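Long-range contacts in SspB protein (Streptomyces clavuligerus, PDB 6JUF), which belongs to a phosphorothioation-sensing anti-phage defence system, in which it probably acts as a metal-dependent DNase: residues Leu6-His17 with Lys125-Val133; Tyr236-Arg244 with Arg256-Pro264. All blocks are in the same frame, centred on the assembly; numbering follows the deposited sequence.

Contact 1 (Leu6-His17 with Lys125-Val133)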
ATOM      1  N   LEU B   6     -10.112  29.113  -7.533  1.00 15.87           N
ATOM      2  CA  LEU B   6      -9.385  27.945  -8.035  1.00 12.87           C
ATOM      3  C   LEU B   6      -8.047  28.390  -8.670  1.00 15.38           C
ATOM      4  O   LEU B   6      -6.983  27.783  -8.425  1.00 12.48           O
ATOM      5  CB  LEU B   6     -10.253  27.150  -9.034  1.00 14.15           C
ATOM      6  CG  LEU B   6      -9.542  25.873  -9.573  1.00 12.98           C
ATOM      7  CD1 LEU B   6      -9.123  24.881  -8.453  1.00  9.06           C
ATOM      8  CD2 LEU B   6     -10.368  25.153 -10.640  1.00 13.26           C
ATOM      9  N   ALA B   7      -8.080  29.450  -9.478  1.00 17.40           N
ATOM     10  CA  ALA B   7      -6.838  29.987 -10.027  1.00 17.53           C
ATOM     11  C   ALA B   7      -5.838  30.390  -8.953  1.00 17.45           C
ATOM     12  O   ALA B   7      -4.633  30.256  -9.129  1.00 17.37           O
ATOM     13  CB  ALA B   7      -7.159  31.187 -10.918  1.00 23.67           C
ATOM     14  N   GLU B   8      -6.317  30.951  -7.854  1.00 18.78           N
ATOM     15  CA  GLU B   8      -5.413  31.404  -6.829  1.00 19.50           C
ATOM     16  C   GLU B   8      -4.754  30.227  -6.108  1.00 18.53           C
ATOM     17  O   GLU B   8      -3.598  30.312  -5.668  1.00 16.91           O
ATOM     18  CB  GLU B   8      -6.136  32.310  -5.871  1.00 23.47           C
ATOM     19  CG  GLU B   8      -6.630  33.569  -6.560  1.00 29.95           C
ATOM     20  CD  GLU B   8      -7.261  34.523  -5.577  1.00 42.19           C
ATOM     21  OE1 GLU B   8      -8.411  34.938  -5.829  1.00 48.14           O
ATOM     22  OE2 GLU B   8      -6.598  34.838  -4.550  1.00 52.00           O
ATOM     23  N   ALA B   9      -5.495  29.136  -6.024  1.00 13.43           N
ATOM     24  CA  ALA B   9      -5.055  27.959  -5.297  1.00 13.25           C
ATOM     25  C   ALA B   9      -4.167  27.066  -6.166  1.00 13.64           C
ATOM     26  O   ALA B   9      -3.244  26.398  -5.658  1.00 13.67           O
ATOM     27  CB  ALA B   9      -6.247  27.153  -4.787  1.00 14.48           C
ATOM     28  N   ALA B  10      -4.502  26.988  -7.451  1.00 13.10           N
ATOM     29  CA  ALA B  10      -3.949  25.909  -8.278  1.00 11.59           C
ATOM     30  C   ALA B  10      -3.461  26.306  -9.668  1.00 11.53           C
ATOM     31  O   ALA B  10      -3.997  27.197 -10.293  1.00 14.66           O
ATOM     32  CB  ALA B  10      -4.998  24.799  -8.388  1.00 11.28           C
ATOM     33  N   HIS B  11      -2.452  25.566 -10.151  1.00 11.26           N
ATOM     34  CA  HIS B  11      -2.047  25.677 -11.544  1.00 13.14           C
ATOM     35  C   HIS B  11      -3.057  24.985 -12.433  1.00 12.15           C
ATOM     36  O   HIS B  11      -3.799  24.064 -11.992  1.00 11.62           O
ATOM     37  CB  HIS B  11      -0.746  24.902 -11.716  1.00 14.02           C
ATOM     38  CG  HIS B  11       0.421  25.489 -10.976  1.00 18.20           C
ATOM     39  ND1 HIS B  11       0.882  26.735 -11.196  1.00 19.66           N
ATOM     40  CD2 HIS B  11       1.204  24.950  -9.980  1.00 15.62           C
ATOM     41  CE1 HIS B  11       1.947  26.959 -10.395  1.00 20.70           C
ATOM     42  NE2 HIS B  11       2.146  25.865  -9.658  1.00 20.76           N
ATOM     43  N   SER B  12      -3.092  25.363 -13.702  1.00 12.17           N
ATOM     44  CA  SER B  12      -3.988  24.752 -14.690  1.00 14.12           C
ATOM     45  C   SER B  12      -3.345  23.438 -15.176  1.00 14.47           C
ATOM     46  O   SER B  12      -2.608  23.380 -16.147  1.00 20.53           O
ATOM     47  CB  SER B  12      -4.231  25.714 -15.864  1.00 18.24           C
ATOM     48  OG  SER B  12      -5.125  25.080 -16.737  1.00 19.75           O
ATOM     49  N   SER B  13      -3.540  22.386 -14.409  1.00 10.62           N
ATOM     50  CA  SER B  13      -3.010  21.093 -14.728  1.00 11.01           C
ATOM     51  C   SER B  13      -4.129  20.069 -14.592  1.00 10.63           C
ATOM     52  O   SER B  13      -4.632  19.845 -13.484  1.00 10.45           O
ATOM     53  CB  SER B  13      -1.832  20.756 -13.783  1.00 11.40           C
ATOM     54  OG  SER B  13      -1.304  19.462 -14.076  1.00  9.26           O
ATOM     55  N   PHE B  14      -4.499  19.425 -15.711  1.00  9.05           N
ATOM     56  CA  PHE B  14      -5.606  18.443 -15.737  1.00  8.72           C
ATOM     57  C   PHE B  14      -5.200  17.187 -16.515  1.00 10.05           C
ATOM     58  O   PHE B  14      -4.622  17.283 -17.613  1.00  9.76           O
ATOM     59  CB  PHE B  14      -6.862  19.075 -16.403  1.00 10.05           C
ATOM     60  CG  PHE B  14      -7.361  20.283 -15.656  1.00  9.77           C
ATOM     61  CD1 PHE B  14      -8.322  20.142 -14.626  1.00  8.22           C
ATOM     62  CD2 PHE B  14      -6.827  21.549 -15.933  1.00 11.78           C
ATOM     63  CE1 PHE B  14      -8.706  21.266 -13.898  1.00 10.18           C
ATOM     64  CE2 PHE B  14      -7.263  22.652 -15.219  1.00 13.23           C
ATOM     65  CZ  PHE B  14      -8.180  22.508 -14.217  1.00 12.59           C
ATOM     66  N   ALA B  15      -5.463  16.034 -15.899  1.00  8.97           N
ATOM     67  CA  ALA B  15      -5.365  14.697 -16.528  1.00  7.27           C
ATOM     68  C   ALA B  15      -3.940  14.343 -16.945  1.00  7.79           C
ATOM     69  O   ALA B  15      -3.764  13.462 -17.753  1.00  9.39           O
ATOM     70  CB  ALA B  15      -6.333  14.578 -17.709  1.00  9.20           C
ATOM     71  N   ARG B  16      -2.922  15.024 -16.425  1.00  8.34           N
ATOM     72  CA  ARG B  16      -1.531  14.668 -16.832  1.00  9.69           C
ATOM     73  C   ARG B  16      -1.100  13.320 -16.231  1.00  9.80           C
ATOM     74  O   ARG B  16      -0.072  12.745 -16.661  1.00 11.73           O
ATOM     75  CB  ARG B  16      -0.558  15.748 -16.344  1.00 14.07           C
ATOM     76  CG  ARG B  16      -0.909  17.153 -16.800  1.00 20.62           C
ATOM     77  CD  ARG B  16      -0.161  17.581 -18.006  1.00 25.62           C
ATOM     78  NE  ARG B  16      -0.450  18.990 -18.358  1.00 22.55           N
ATOM     79  CZ  ARG B  16       0.500  19.878 -18.666  1.00 24.28           C
ATOM     80  NH1 ARG B  16       1.816  19.524 -18.663  1.00 20.24           N
ATOM     81  NH2 ARG B  16       0.176  21.132 -18.986  1.00 25.07           N
ATOM     82  N   HIS B  17      -1.856  12.776 -15.257  1.00  9.48           N
ATOM     83  CA  HIS B  17      -1.608  11.442 -14.714  1.00  8.19           C
ATOM     84  C   HIS B  17      -2.174  10.376 -15.622  1.00 10.11           C
ATOM     85  O   HIS B  17      -1.972   9.169 -15.394  1.00  9.36           O
ATOM     86  CB  HIS B  17      -2.313  11.325 -13.350  1.00  9.90           C
ATOM     87  CG  HIS B  17      -3.693  11.966 -13.356  1.00  8.12           C
ATOM     88  ND1 HIS B  17      -4.759  11.379 -13.980  1.00 10.08           N
ATOM     89  CD2 HIS B  17      -4.149  13.188 -12.850  1.00  8.67           C
ATOM     90  CE1 HIS B  17      -5.854  12.219 -13.830  1.00  8.13           C
ATOM     91  NE2 HIS B  17      -5.444  13.299 -13.140  1.00 10.15           N
ATOM     92  N   LYS B 125       1.843  26.744  -5.606  1.00 12.66           N
ATOM     93  CA  LYS B 125       0.421  26.444  -5.783  1.00 11.71           C
ATOM     94  C   LYS B 125       0.246  24.926  -5.962  1.00 10.51           C
ATOM     95  O   LYS B 125       1.212  24.174  -6.202  1.00  9.93           O
ATOM     96  CB  LYS B 125      -0.113  27.175  -7.027  1.00 12.73           C
ATOM     97  CG  LYS B 125      -0.393  28.641  -6.848  1.00 16.05           C
ATOM     98  CD  LYS B 125      -0.788  29.241  -8.209  1.00 20.67           C
ATOM     99  CE  LYS B 125      -1.446  30.594  -7.975  1.00 20.47           C
ATOM    100  NZ  LYS B 125      -1.961  31.163  -9.253  1.00 31.79           N
ATOM    101  N   SER B 126      -0.983  24.447  -5.891  1.00  9.66           N
ATOM    102  CA  SER B 126      -1.288  23.022  -6.113  1.00  9.32           C
ATOM    103  C   SER B 126      -1.274  22.674  -7.614  1.00 10.10           C
ATOM    104  O   SER B 126      -1.669  23.458  -8.459  1.00 12.39           O
ATOM    105  CB  SER B 126      -2.667  22.745  -5.542  1.00 10.06           C
ATOM    106  OG  SER B 126      -3.057  21.371  -5.763  1.00  8.78           O
ATOM    107  N   TRP B 127      -0.807  21.464  -7.885  1.00  9.46           N
ATOM    108  CA  TRP B 127      -0.836  20.835  -9.220  1.00  8.05           C
ATOM    109  C   TRP B 127      -2.072  20.054  -9.442  1.00  8.25           C
ATOM    110  O   TRP B 127      -2.179  19.416 -10.492  1.00  8.02           O
ATOM    111  CB  TRP B 127       0.407  19.947  -9.451  1.00  8.70           C
ATOM    112  CG  TRP B 127       1.653  20.755  -9.482  1.00 10.40           C
ATOM    113  CD1 TRP B 127       2.606  20.954  -8.450  1.00  9.12           C
ATOM    114  CD2 TRP B 127       2.092  21.598 -10.579  1.00 12.21           C
ATOM    115  NE1 TRP B 127       3.558  21.858  -8.857  1.00 12.02           N
ATOM    116  CE2 TRP B 127       3.296  22.275 -10.124  1.00 13.65           C
ATOM    117  CE3 TRP B 127       1.579  21.897 -11.846  1.00 13.63           C
ATOM    118  CZ2 TRP B 127       3.964  23.157 -10.912  1.00 17.64           C
ATOM    119  CZ3 TRP B 127       2.283  22.797 -12.630  1.00 18.54           C
ATOM    120  CH2 TRP B 127       3.437  23.412 -12.168  1.00 16.09           C
ATOM    121  N   ALA B 128      -3.016  20.059  -8.516  1.00  8.32           N
ATOM    122  CA  ALA B 128      -4.216  19.209  -8.662  1.00  6.64           C
ATOM    123  C   ALA B 128      -5.526  19.973  -8.537  1.00  7.02           C
ATOM    124  O   ALA B 128      -6.258  19.797  -7.546  1.00  9.74           O
ATOM    125  CB  ALA B 128      -4.151  18.010  -7.679  1.00  8.12           C
ATOM    126  N   PRO B 129      -5.812  20.865  -9.502  1.00  8.93           N
ATOM    127  CA  PRO B 129      -7.027  21.710  -9.323  1.00  8.88           C
ATOM    128  C   PRO B 129      -8.304  20.920  -9.098  1.00  9.61           C
ATOM    129  O   PRO B 129      -9.182  21.356  -8.359  1.00  9.35           O
ATOM    130  CB  PRO B 129      -7.059  22.557 -10.611  1.00  9.11           C
ATOM    131  CG  PRO B 129      -6.074  21.852 -11.581  1.00  7.53           C
ATOM    132  CD  PRO B 129      -4.994  21.283 -10.670  1.00  9.48           C
ATOM    133  N   SER B 130      -8.441  19.794  -9.785  1.00  8.71           N
ATOM    134  CA  SER B 130      -9.676  18.978  -9.657  1.00  7.36           C
ATOM    135  C   SER B 130      -9.851  18.471  -8.246  1.00  8.45           C
ATOM    136  O   SER B 130     -10.976  18.463  -7.697  1.00  8.73           O
ATOM    137  CB  SER B 130      -9.756  17.843 -10.678  1.00  7.29           C
ATOM    138  OG  SER B 130      -9.979  18.390 -11.963  1.00  8.87           O
ATOM    139  N   TRP B 131      -8.737  18.044  -7.661  1.00  7.29           N
ATOM    140  CA  TRP B 131      -8.765  17.638  -6.230  1.00  7.48           C
ATOM    141  C   TRP B 131      -9.103  18.786  -5.317  1.00  9.95           C
ATOM    142  O   TRP B 131      -9.886  18.626  -4.357  1.00  8.24           O
ATOM    143  CB  TRP B 131      -7.378  17.116  -5.818  1.00  8.54           C
ATOM    144  CG  TRP B 131      -7.132  15.643  -6.174  1.00  8.45           C
ATOM    145  CD1 TRP B 131      -7.000  14.616  -5.275  1.00  7.93           C
ATOM    146  CD2 TRP B 131      -6.881  15.054  -7.501  1.00  6.96           C
ATOM    147  NE1 TRP B 131      -6.688  13.422  -5.917  1.00  7.11           N
ATOM    148  CE2 TRP B 131      -6.635  13.635  -7.281  1.00  8.39           C
ATOM    149  CE3 TRP B 131      -6.826  15.555  -8.825  1.00  6.95           C
ATOM    150  CZ2 TRP B 131      -6.370  12.755  -8.338  1.00  7.29           C
ATOM    151  CZ3 TRP B 131      -6.587  14.672  -9.873  1.00  8.49           C
ATOM    152  CH2 TRP B 131      -6.385  13.302  -9.657  1.00  6.88           C
ATOM    153  N   TYR B 132      -8.493  19.936  -5.570  1.00  9.53           N
ATOM    154  CA  TYR B 132      -8.800  21.153  -4.792  1.00  9.23           C
ATOM    155  C   TYR B 132     -10.313  21.511  -4.869  1.00 10.29           C
ATOM    156  O   TYR B 132     -10.943  21.745  -3.853  1.00  9.73           O
ATOM    157  CB  TYR B 132      -7.901  22.348  -5.211  1.00  7.88           C
ATOM    158  CG  TYR B 132      -8.091  23.480  -4.230  1.00  9.25           C
ATOM    159  CD1 TYR B 132      -9.107  24.435  -4.413  1.00  9.62           C
ATOM    160  CD2 TYR B 132      -7.222  23.628  -3.138  1.00  9.40           C
ATOM    161  CE1 TYR B 132      -9.271  25.471  -3.498  1.00 12.30           C
ATOM    162  CE2 TYR B 132      -7.407  24.650  -2.207  1.00 11.43           C
ATOM    163  CZ  TYR B 132      -8.435  25.537  -2.386  1.00 13.64           C
ATOM    164  OH  TYR B 132      -8.600  26.544  -1.488  1.00 14.39           O
ATOM    165  N   VAL B 133     -10.918  21.490  -6.055  1.00  9.80           N
ATOM    166  CA  VAL B 133     -12.377  21.731  -6.149  1.00  9.13           C
ATOM    167  C   VAL B 133     -13.122  20.670  -5.329  1.00  9.15           C
ATOM    168  O   VAL B 133     -14.009  20.991  -4.545  1.00 10.73           O
ATOM    169  CB  VAL B 133     -12.873  21.674  -7.623  1.00  7.95           C
ATOM    170  CG1 VAL B 133     -14.425  21.841  -7.643  1.00  9.04           C
ATOM    171  CG2 VAL B 133     -12.231  22.804  -8.430  1.00 11.23           C
TER
HETATM  172  O   HOH W   1      -3.111  29.340 -11.645  1.00 23.66           O
HETATM  173  O   HOH W   2       3.758  24.887  -7.267  1.00 13.85           O
HETATM  174  O   HOH W   3      -6.424  18.381 -11.843  1.00  9.00           O
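P129, the first residue of helix 129-137, is packed from several directions by residues 6-17. Its CG lies over the face of the F14 ring, 3.8 Å from the ring centroid, with CZ the nearest ring atom; S13 O and H11 O crowd the same CG, while A10 CB and L6 CD1 rest on P129 CB. L6 CG swings to the carbonyl side (chi1 -178°), which carries its methyls to the helix, L6 CD2 meeting V133 CG2 at 3.7 Å. A9 CB sits squarely on the Y132 ring, 11° off the normal, in a CH-pi contact. A single beta bridge between A10 and S126 pins the backbones: S126 N donates to A9 O at 3.0 Å and H11 N to S126 O at 2.8 Å. S126 OG, accepting from A128 N, forms an ST turn leading into the helix.

Whereas L6, A9, P129 and F14 are buried, H11, K125 and W127 are partly exposed, and two bridging waters lie there. The H11 ring stacks face to face on the six-membered ring of W127 (centroids 3.9 Å apart, planes at 29°), with K125 CB over its opposite face. One water joins H11 NE2 to K125 O. The extended K125 chain runs back to helix 5-9, where NZ donates to A7 O at 2.8 Å and to the water that binds A10 O. A third water links S13 O to S130 N.

H17 NE2 lies at the W131 ring edge, 3.6 Å from W131 CH2, but is hydrogen-bonded to D172, which also holds S130 OG. H17 precedes E18, which binds magnesium in another structure of this protein; no metal is bound to this chain. Helix 145-159 packs on L6, F14, S130 and V133, helix 166-180 on F14, H17 and W131, and helix 57-66 beside W127.

Contact 2 (Tyr236-Arg244 with Arg256-Pro264); sequences YACLDYAAR and RLANEPGAP
The CA atoms of A237 and P264, and those of Y241 and A263, lie 6.2 Å apart, where a type II beta turn from E260 to A263 links helix 254-259 to helix 264-268. Y241 reaches out from helix 231-243 with its ring trans to the main-chain nitrogen (chi1 -175°), and A263 CB lies over the ring centre, 7° off the normal, in a CH-pi contact. Y241 OH donates to E260 OE2; the modelled separation, 2.4 Å, is too short to be taken at face value. R256 holds the same carboxylate side-on through NE and NH2, one nitrogen to each oxygen, in a salt bridge that positions it for the tyrosine. G262 has a positive phi (104°), at which a side chain would run into the preceding carbonyl O, and Y241 CE1 and R244 NH1 crowd the same place. G262 O lies 3.4 Å from Y241 CD1, and the R244 guanidinium lies against the same ring atom. Deeper in, C238 SG touches both L257 CD1 (3.7 Å) and P264 CG (3.9 Å), while A237 CB also meets P264 CG. Helix 272-285 and strand 298-302 close around C238, and W115 of helix 107-118 touches A237, R244 and P264.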
ATOM      1  N   TYR B 236       0.144  19.987  12.719  1.00  9.32           N
ATOM      2  CA  TYR B 236       1.065  20.470  11.700  1.00  8.77           C
ATOM      3  C   TYR B 236       0.267  21.191  10.557  1.00  8.55           C
ATOM      4  O   TYR B 236       0.639  22.256  10.096  1.00  8.59           O
ATOM      5  CB  TYR B 236       1.883  19.277  11.126  1.00  8.90           C
ATOM      6  CG  TYR B 236       2.367  19.559   9.691  1.00  8.12           C
ATOM      7  CD1 TYR B 236       3.447  20.360   9.455  1.00  8.65           C
ATOM      8  CD2 TYR B 236       1.674  18.999   8.587  1.00  7.95           C
ATOM      9  CE1 TYR B 236       3.871  20.631   8.140  1.00  9.97           C
ATOM     10  CE2 TYR B 236       2.078  19.246   7.285  1.00  6.44           C
ATOM     11  CZ  TYR B 236       3.170  20.100   7.070  1.00  8.45           C
ATOM     12  OH  TYR B 236       3.539  20.367   5.786  1.00  9.39           O
ATOM     13  N   ALA B 237      -0.810  20.518  10.108  1.00  7.86           N
ATOM     14  CA  ALA B 237      -1.591  21.077   9.013  1.00  7.52           C
ATOM     15  C   ALA B 237      -2.230  22.400   9.351  1.00  8.97           C
ATOM     16  O   ALA B 237      -2.224  23.343   8.536  1.00  9.37           O
ATOM     17  CB  ALA B 237      -2.629  20.059   8.534  1.00  8.14           C
ATOM     18  N   CYS B 238      -2.711  22.503  10.611  1.00  9.80           N
ATOM     19  CA  CYS B 238      -3.266  23.778  11.080  1.00 10.41           C
ATOM     20  C   CYS B 238      -2.252  24.937  11.041  1.00 10.15           C
ATOM     21  O   CYS B 238      -2.526  26.025  10.559  1.00 10.69           O
ATOM     22  CB  CYS B 238      -3.861  23.608  12.488  1.00  8.74           C
ATOM     23  SG  CYS B 238      -5.332  22.571  12.555  1.00 10.66           S
ATOM     24  N   LEU B 239      -1.052  24.643  11.559  1.00  9.13           N
ATOM     25  CA  LEU B 239       0.029  25.636  11.598  1.00 10.74           C
ATOM     26  C   LEU B 239       0.568  25.953  10.211  1.00 11.61           C
ATOM     27  O   LEU B 239       0.834  27.128   9.889  1.00 13.03           O
ATOM     28  CB  LEU B 239       1.124  25.151  12.535  1.00  9.89           C
ATOM     29  CG  LEU B 239       0.787  25.185  14.027  1.00  9.09           C
ATOM     30  CD1 LEU B 239       1.725  24.185  14.770  1.00  9.28           C
ATOM     31  CD2 LEU B 239       0.859  26.584  14.637  1.00 11.73           C
ATOM     32  N   ASP B 240       0.669  24.892   9.371  1.00  9.72           N
ATOM     33  CA  ASP B 240       1.124  25.091   7.993  1.00 10.44           C
ATOM     34  C   ASP B 240       0.115  25.973   7.233  1.00 10.23           C
ATOM     35  O   ASP B 240       0.488  26.846   6.457  1.00 11.13           O
ATOM     36  CB  ASP B 240       1.255  23.731   7.340  1.00 10.92           C
ATOM     37  CG  ASP B 240       1.871  23.775   5.948  1.00 10.60           C
ATOM     38  OD1 ASP B 240       2.939  24.392   5.772  1.00 12.22           O
ATOM     39  OD2 ASP B 240       1.259  23.173   5.033  1.00 10.86           O
ATOM     40  N   TYR B 241      -1.193  25.722   7.513  1.00 10.50           N
ATOM     41  CA  TYR B 241      -2.252  26.534   6.896  1.00 10.52           C
ATOM     42  C   TYR B 241      -2.104  28.012   7.298  1.00 10.27           C
ATOM     43  O   TYR B 241      -2.130  28.917   6.462  1.00 10.47           O
ATOM     44  CB  TYR B 241      -3.642  25.983   7.230  1.00  9.21           C
ATOM     45  CG  TYR B 241      -4.711  26.742   6.502  1.00  9.92           C
ATOM     46  CD1 TYR B 241      -4.978  26.446   5.130  1.00 10.20           C
ATOM     47  CD2 TYR B 241      -5.425  27.770   7.106  1.00 12.30           C
ATOM     48  CE1 TYR B 241      -5.951  27.187   4.462  1.00 13.17           C
ATOM     49  CE2 TYR B 241      -6.372  28.512   6.413  1.00 12.87           C
ATOM     50  CZ  TYR B 241      -6.630  28.200   5.095  1.00 13.85           C
ATOM     51  OH  TYR B 241      -7.545  28.909   4.388  1.00 14.17           O
ATOM     52  N   ALA B 242      -1.940  28.251   8.607  1.00 11.19           N
ATOM     53  CA  ALA B 242      -1.746  29.594   9.113  1.00 12.78           C
ATOM     54  C   ALA B 242      -0.543  30.284   8.460  1.00 11.50           C
ATOM     55  O   ALA B 242      -0.575  31.473   8.148  1.00 14.71           O
ATOM     56  CB  ALA B 242      -1.616  29.547  10.630  1.00 11.26           C
ATOM     57  N   ALA B 243       0.527  29.503   8.271  1.00 10.22           N
ATOM     58  CA  ALA B 243       1.776  29.962   7.679  1.00 13.17           C
ATOM     59  C   ALA B 243       1.657  30.511   6.243  1.00 14.14           C
ATOM     60  O   ALA B 243       2.519  31.218   5.797  1.00 17.78           O
ATOM     61  CB  ALA B 243       2.829  28.874   7.750  1.00 11.75           C
ATOM     62  N   ARG B 244       0.586  30.139   5.553  1.00 11.31           N
ATOM     63  CA  ARG B 244       0.339  30.650   4.231  1.00 12.21           C
ATOM     64  C   ARG B 244       0.217  32.170   4.259  1.00 15.84           C
ATOM     65  O   ARG B 244       0.548  32.796   3.284  1.00 18.37           O
ATOM     66  CB  ARG B 244      -0.967  30.058   3.683  1.00 13.23           C
ATOM     67  CG  ARG B 244      -0.875  28.570   3.473  1.00 10.67           C
ATOM     68  CD  ARG B 244      -2.223  28.081   2.926  1.00 14.34           C
ATOM     69  NE  ARG B 244      -2.244  26.604   2.765  1.00 12.27           N
ATOM     70  CZ  ARG B 244      -3.112  25.931   2.023  1.00 14.08           C
ATOM     71  NH1 ARG B 244      -4.141  26.535   1.375  1.00 14.83           N
ATOM     72  NH2 ARG B 244      -2.970  24.585   1.941  1.00 13.04           N
ATOM     73  N   ARG B 256     -12.362  28.811  11.235  1.00 13.71           N
ATOM     74  CA  ARG B 256     -11.646  28.845   9.940  1.00 14.02           C
ATOM     75  C   ARG B 256     -10.903  27.537   9.683  1.00 14.13           C
ATOM     76  O   ARG B 256     -10.939  27.005   8.560  1.00 15.31           O
ATOM     77  CB  ARG B 256     -10.662  29.992   9.880  1.00 15.99           C
ATOM     78  CG  ARG B 256     -11.340  31.365   9.674  1.00 17.60           C
ATOM     79  CD  ARG B 256     -10.298  32.462   9.726  1.00 18.06           C
ATOM     80  NE  ARG B 256      -9.345  32.280   8.628  1.00 18.76           N
ATOM     81  CZ  ARG B 256      -8.123  32.799   8.565  1.00 23.63           C
ATOM     82  NH1 ARG B 256      -7.641  33.561   9.550  1.00 22.80           N
ATOM     83  NH2 ARG B 256      -7.364  32.535   7.494  1.00 21.44           N
ATOM     84  N   LEU B 257     -10.215  27.013  10.704  1.00 11.35           N
ATOM     85  CA  LEU B 257      -9.569  25.704  10.500  1.00 12.11           C
ATOM     86  C   LEU B 257     -10.537  24.589  10.080  1.00 10.94           C
ATOM     87  O   LEU B 257     -10.196  23.749   9.231  1.00 12.54           O
ATOM     88  CB  LEU B 257      -8.767  25.262  11.729  1.00 11.52           C
ATOM     89  CG  LEU B 257      -7.511  26.096  12.056  1.00 11.34           C
ATOM     90  CD1 LEU B 257      -7.050  25.697  13.463  1.00 11.19           C
ATOM     91  CD2 LEU B 257      -6.390  25.899  11.018  1.00 10.67           C
ATOM     92  N   ALA B 258     -11.731  24.582  10.662  1.00 13.53           N
ATOM     93  CA  ALA B 258     -12.738  23.585  10.387  1.00 11.67           C
ATOM     94  C   ALA B 258     -13.441  23.835   9.063  1.00 14.38           C
ATOM     95  O   ALA B 258     -13.876  22.857   8.467  1.00 16.31           O
ATOM     96  CB  ALA B 258     -13.791  23.609  11.511  1.00 13.13           C
ATOM     97  N   ASN B 259     -13.635  25.113   8.663  1.00 12.92           N
ATOM     98  CA  ASN B 259     -14.576  25.390   7.564  1.00 15.57           C
ATOM     99  C   ASN B 259     -14.032  26.078   6.302  1.00 13.51           C
ATOM    100  O   ASN B 259     -14.705  26.054   5.244  1.00 14.29           O
ATOM    101  CB  ASN B 259     -15.728  26.229   8.101  1.00 15.28           C
ATOM    102  CG  ASN B 259     -16.461  25.520   9.216  1.00 22.21           C
ATOM    103  OD1 ASN B 259     -16.881  24.407   9.063  1.00 28.21           O
ATOM    104  ND2 ASN B 259     -16.568  26.153  10.354  1.00 32.71           N
ATOM    105  N   GLU B 260     -12.905  26.780   6.424  1.00 16.03           N
ATOM    106  CA  GLU B 260     -12.396  27.594   5.340  1.00 15.38           C
ATOM    107  C   GLU B 260     -11.905  26.678   4.219  1.00 15.04           C
ATOM    108  O   GLU B 260     -11.196  25.711   4.487  1.00 14.22           O
ATOM    109  CB  GLU B 260     -11.249  28.481   5.806  1.00 14.43           C
ATOM    110  CG  GLU B 260     -10.842  29.599   4.866  1.00 15.90           C
ATOM    111  CD  GLU B 260     -10.069  30.658   5.609  1.00 19.78           C
ATOM    112  OE1 GLU B 260     -10.709  31.542   6.214  1.00 22.89           O
ATOM    113  OE2 GLU B 260      -8.834  30.586   5.602  1.00 17.89           O
ATOM    114  N   PRO B 261     -12.271  26.948   2.991  1.00 12.45           N
ATOM    115  CA  PRO B 261     -11.681  26.200   1.879  1.00 13.67           C
ATOM    116  C   PRO B 261     -10.162  26.281   1.934  1.00 13.54           C
ATOM    117  O   PRO B 261      -9.558  27.341   2.069  1.00 14.15           O
ATOM    118  CB  PRO B 261     -12.279  26.892   0.625  1.00 14.94           C
ATOM    119  CG  PRO B 261     -13.635  27.304   1.133  1.00 15.96           C
ATOM    120  CD  PRO B 261     -13.402  27.791   2.563  1.00 16.73           C
ATOM    121  N   GLY B 262      -9.526  25.120   1.838  1.00 11.86           N
ATOM    122  CA  GLY B 262      -8.056  24.986   1.885  1.00 13.44           C
ATOM    123  C   GLY B 262      -7.541  24.457   3.219  1.00 11.88           C
ATOM    124  O   GLY B 262      -6.393  23.970   3.316  1.00 11.39           O
ATOM    125  N   ALA B 263      -8.358  24.576   4.265  1.00 11.91           N
ATOM    126  CA  ALA B 263      -7.874  24.335   5.624  1.00 10.50           C
ATOM    127  C   ALA B 263      -8.074  22.848   5.999  1.00 11.12           C
ATOM    128  O   ALA B 263      -8.679  22.087   5.222  1.00  9.30           O
ATOM    129  CB  ALA B 263      -8.558  25.316   6.602  1.00 12.86           C
ATOM    130  N   PRO B 264      -7.588  22.402   7.150  1.00  9.21           N
ATOM    131  CA  PRO B 264      -7.602  20.989   7.472  1.00  8.97           C
ATOM    132  C   PRO B 264      -8.985  20.359   7.639  1.00  9.68           C
ATOM    133  O   PRO B 264      -9.147  19.156   7.367  1.00  9.07           O
ATOM    134  CB  PRO B 264      -6.836  20.920   8.816  1.00 10.45           C
ATOM    135  CG  PRO B 264      -5.910  22.083   8.717  1.00 10.87           C
ATOM    136  CD  PRO B 264      -6.713  23.172   8.051  1.00 11.49           C
TER

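How the contacts relate
Each contact has a buried core, in which a proline at the start of a helix packs against the partner segment, and a more open edge: partly exposed H11, K125 and W127 in contact 1, exposed R256 with partly exposed E260 and P261 in contact 2. Contact 1 joins parts of the chain more than a hundred residues apart; contact 2 closes a short excursion through strand 250-253. The one hydrogen bond across contact 2 joins two side chains, where contact 1 relies on backbone groups, a lysine and waters. They share no helix, but meet where Y132 OH of contact 1 packs 3.7 Å from G262 N of contact 2; the centres are about 18 Å apart.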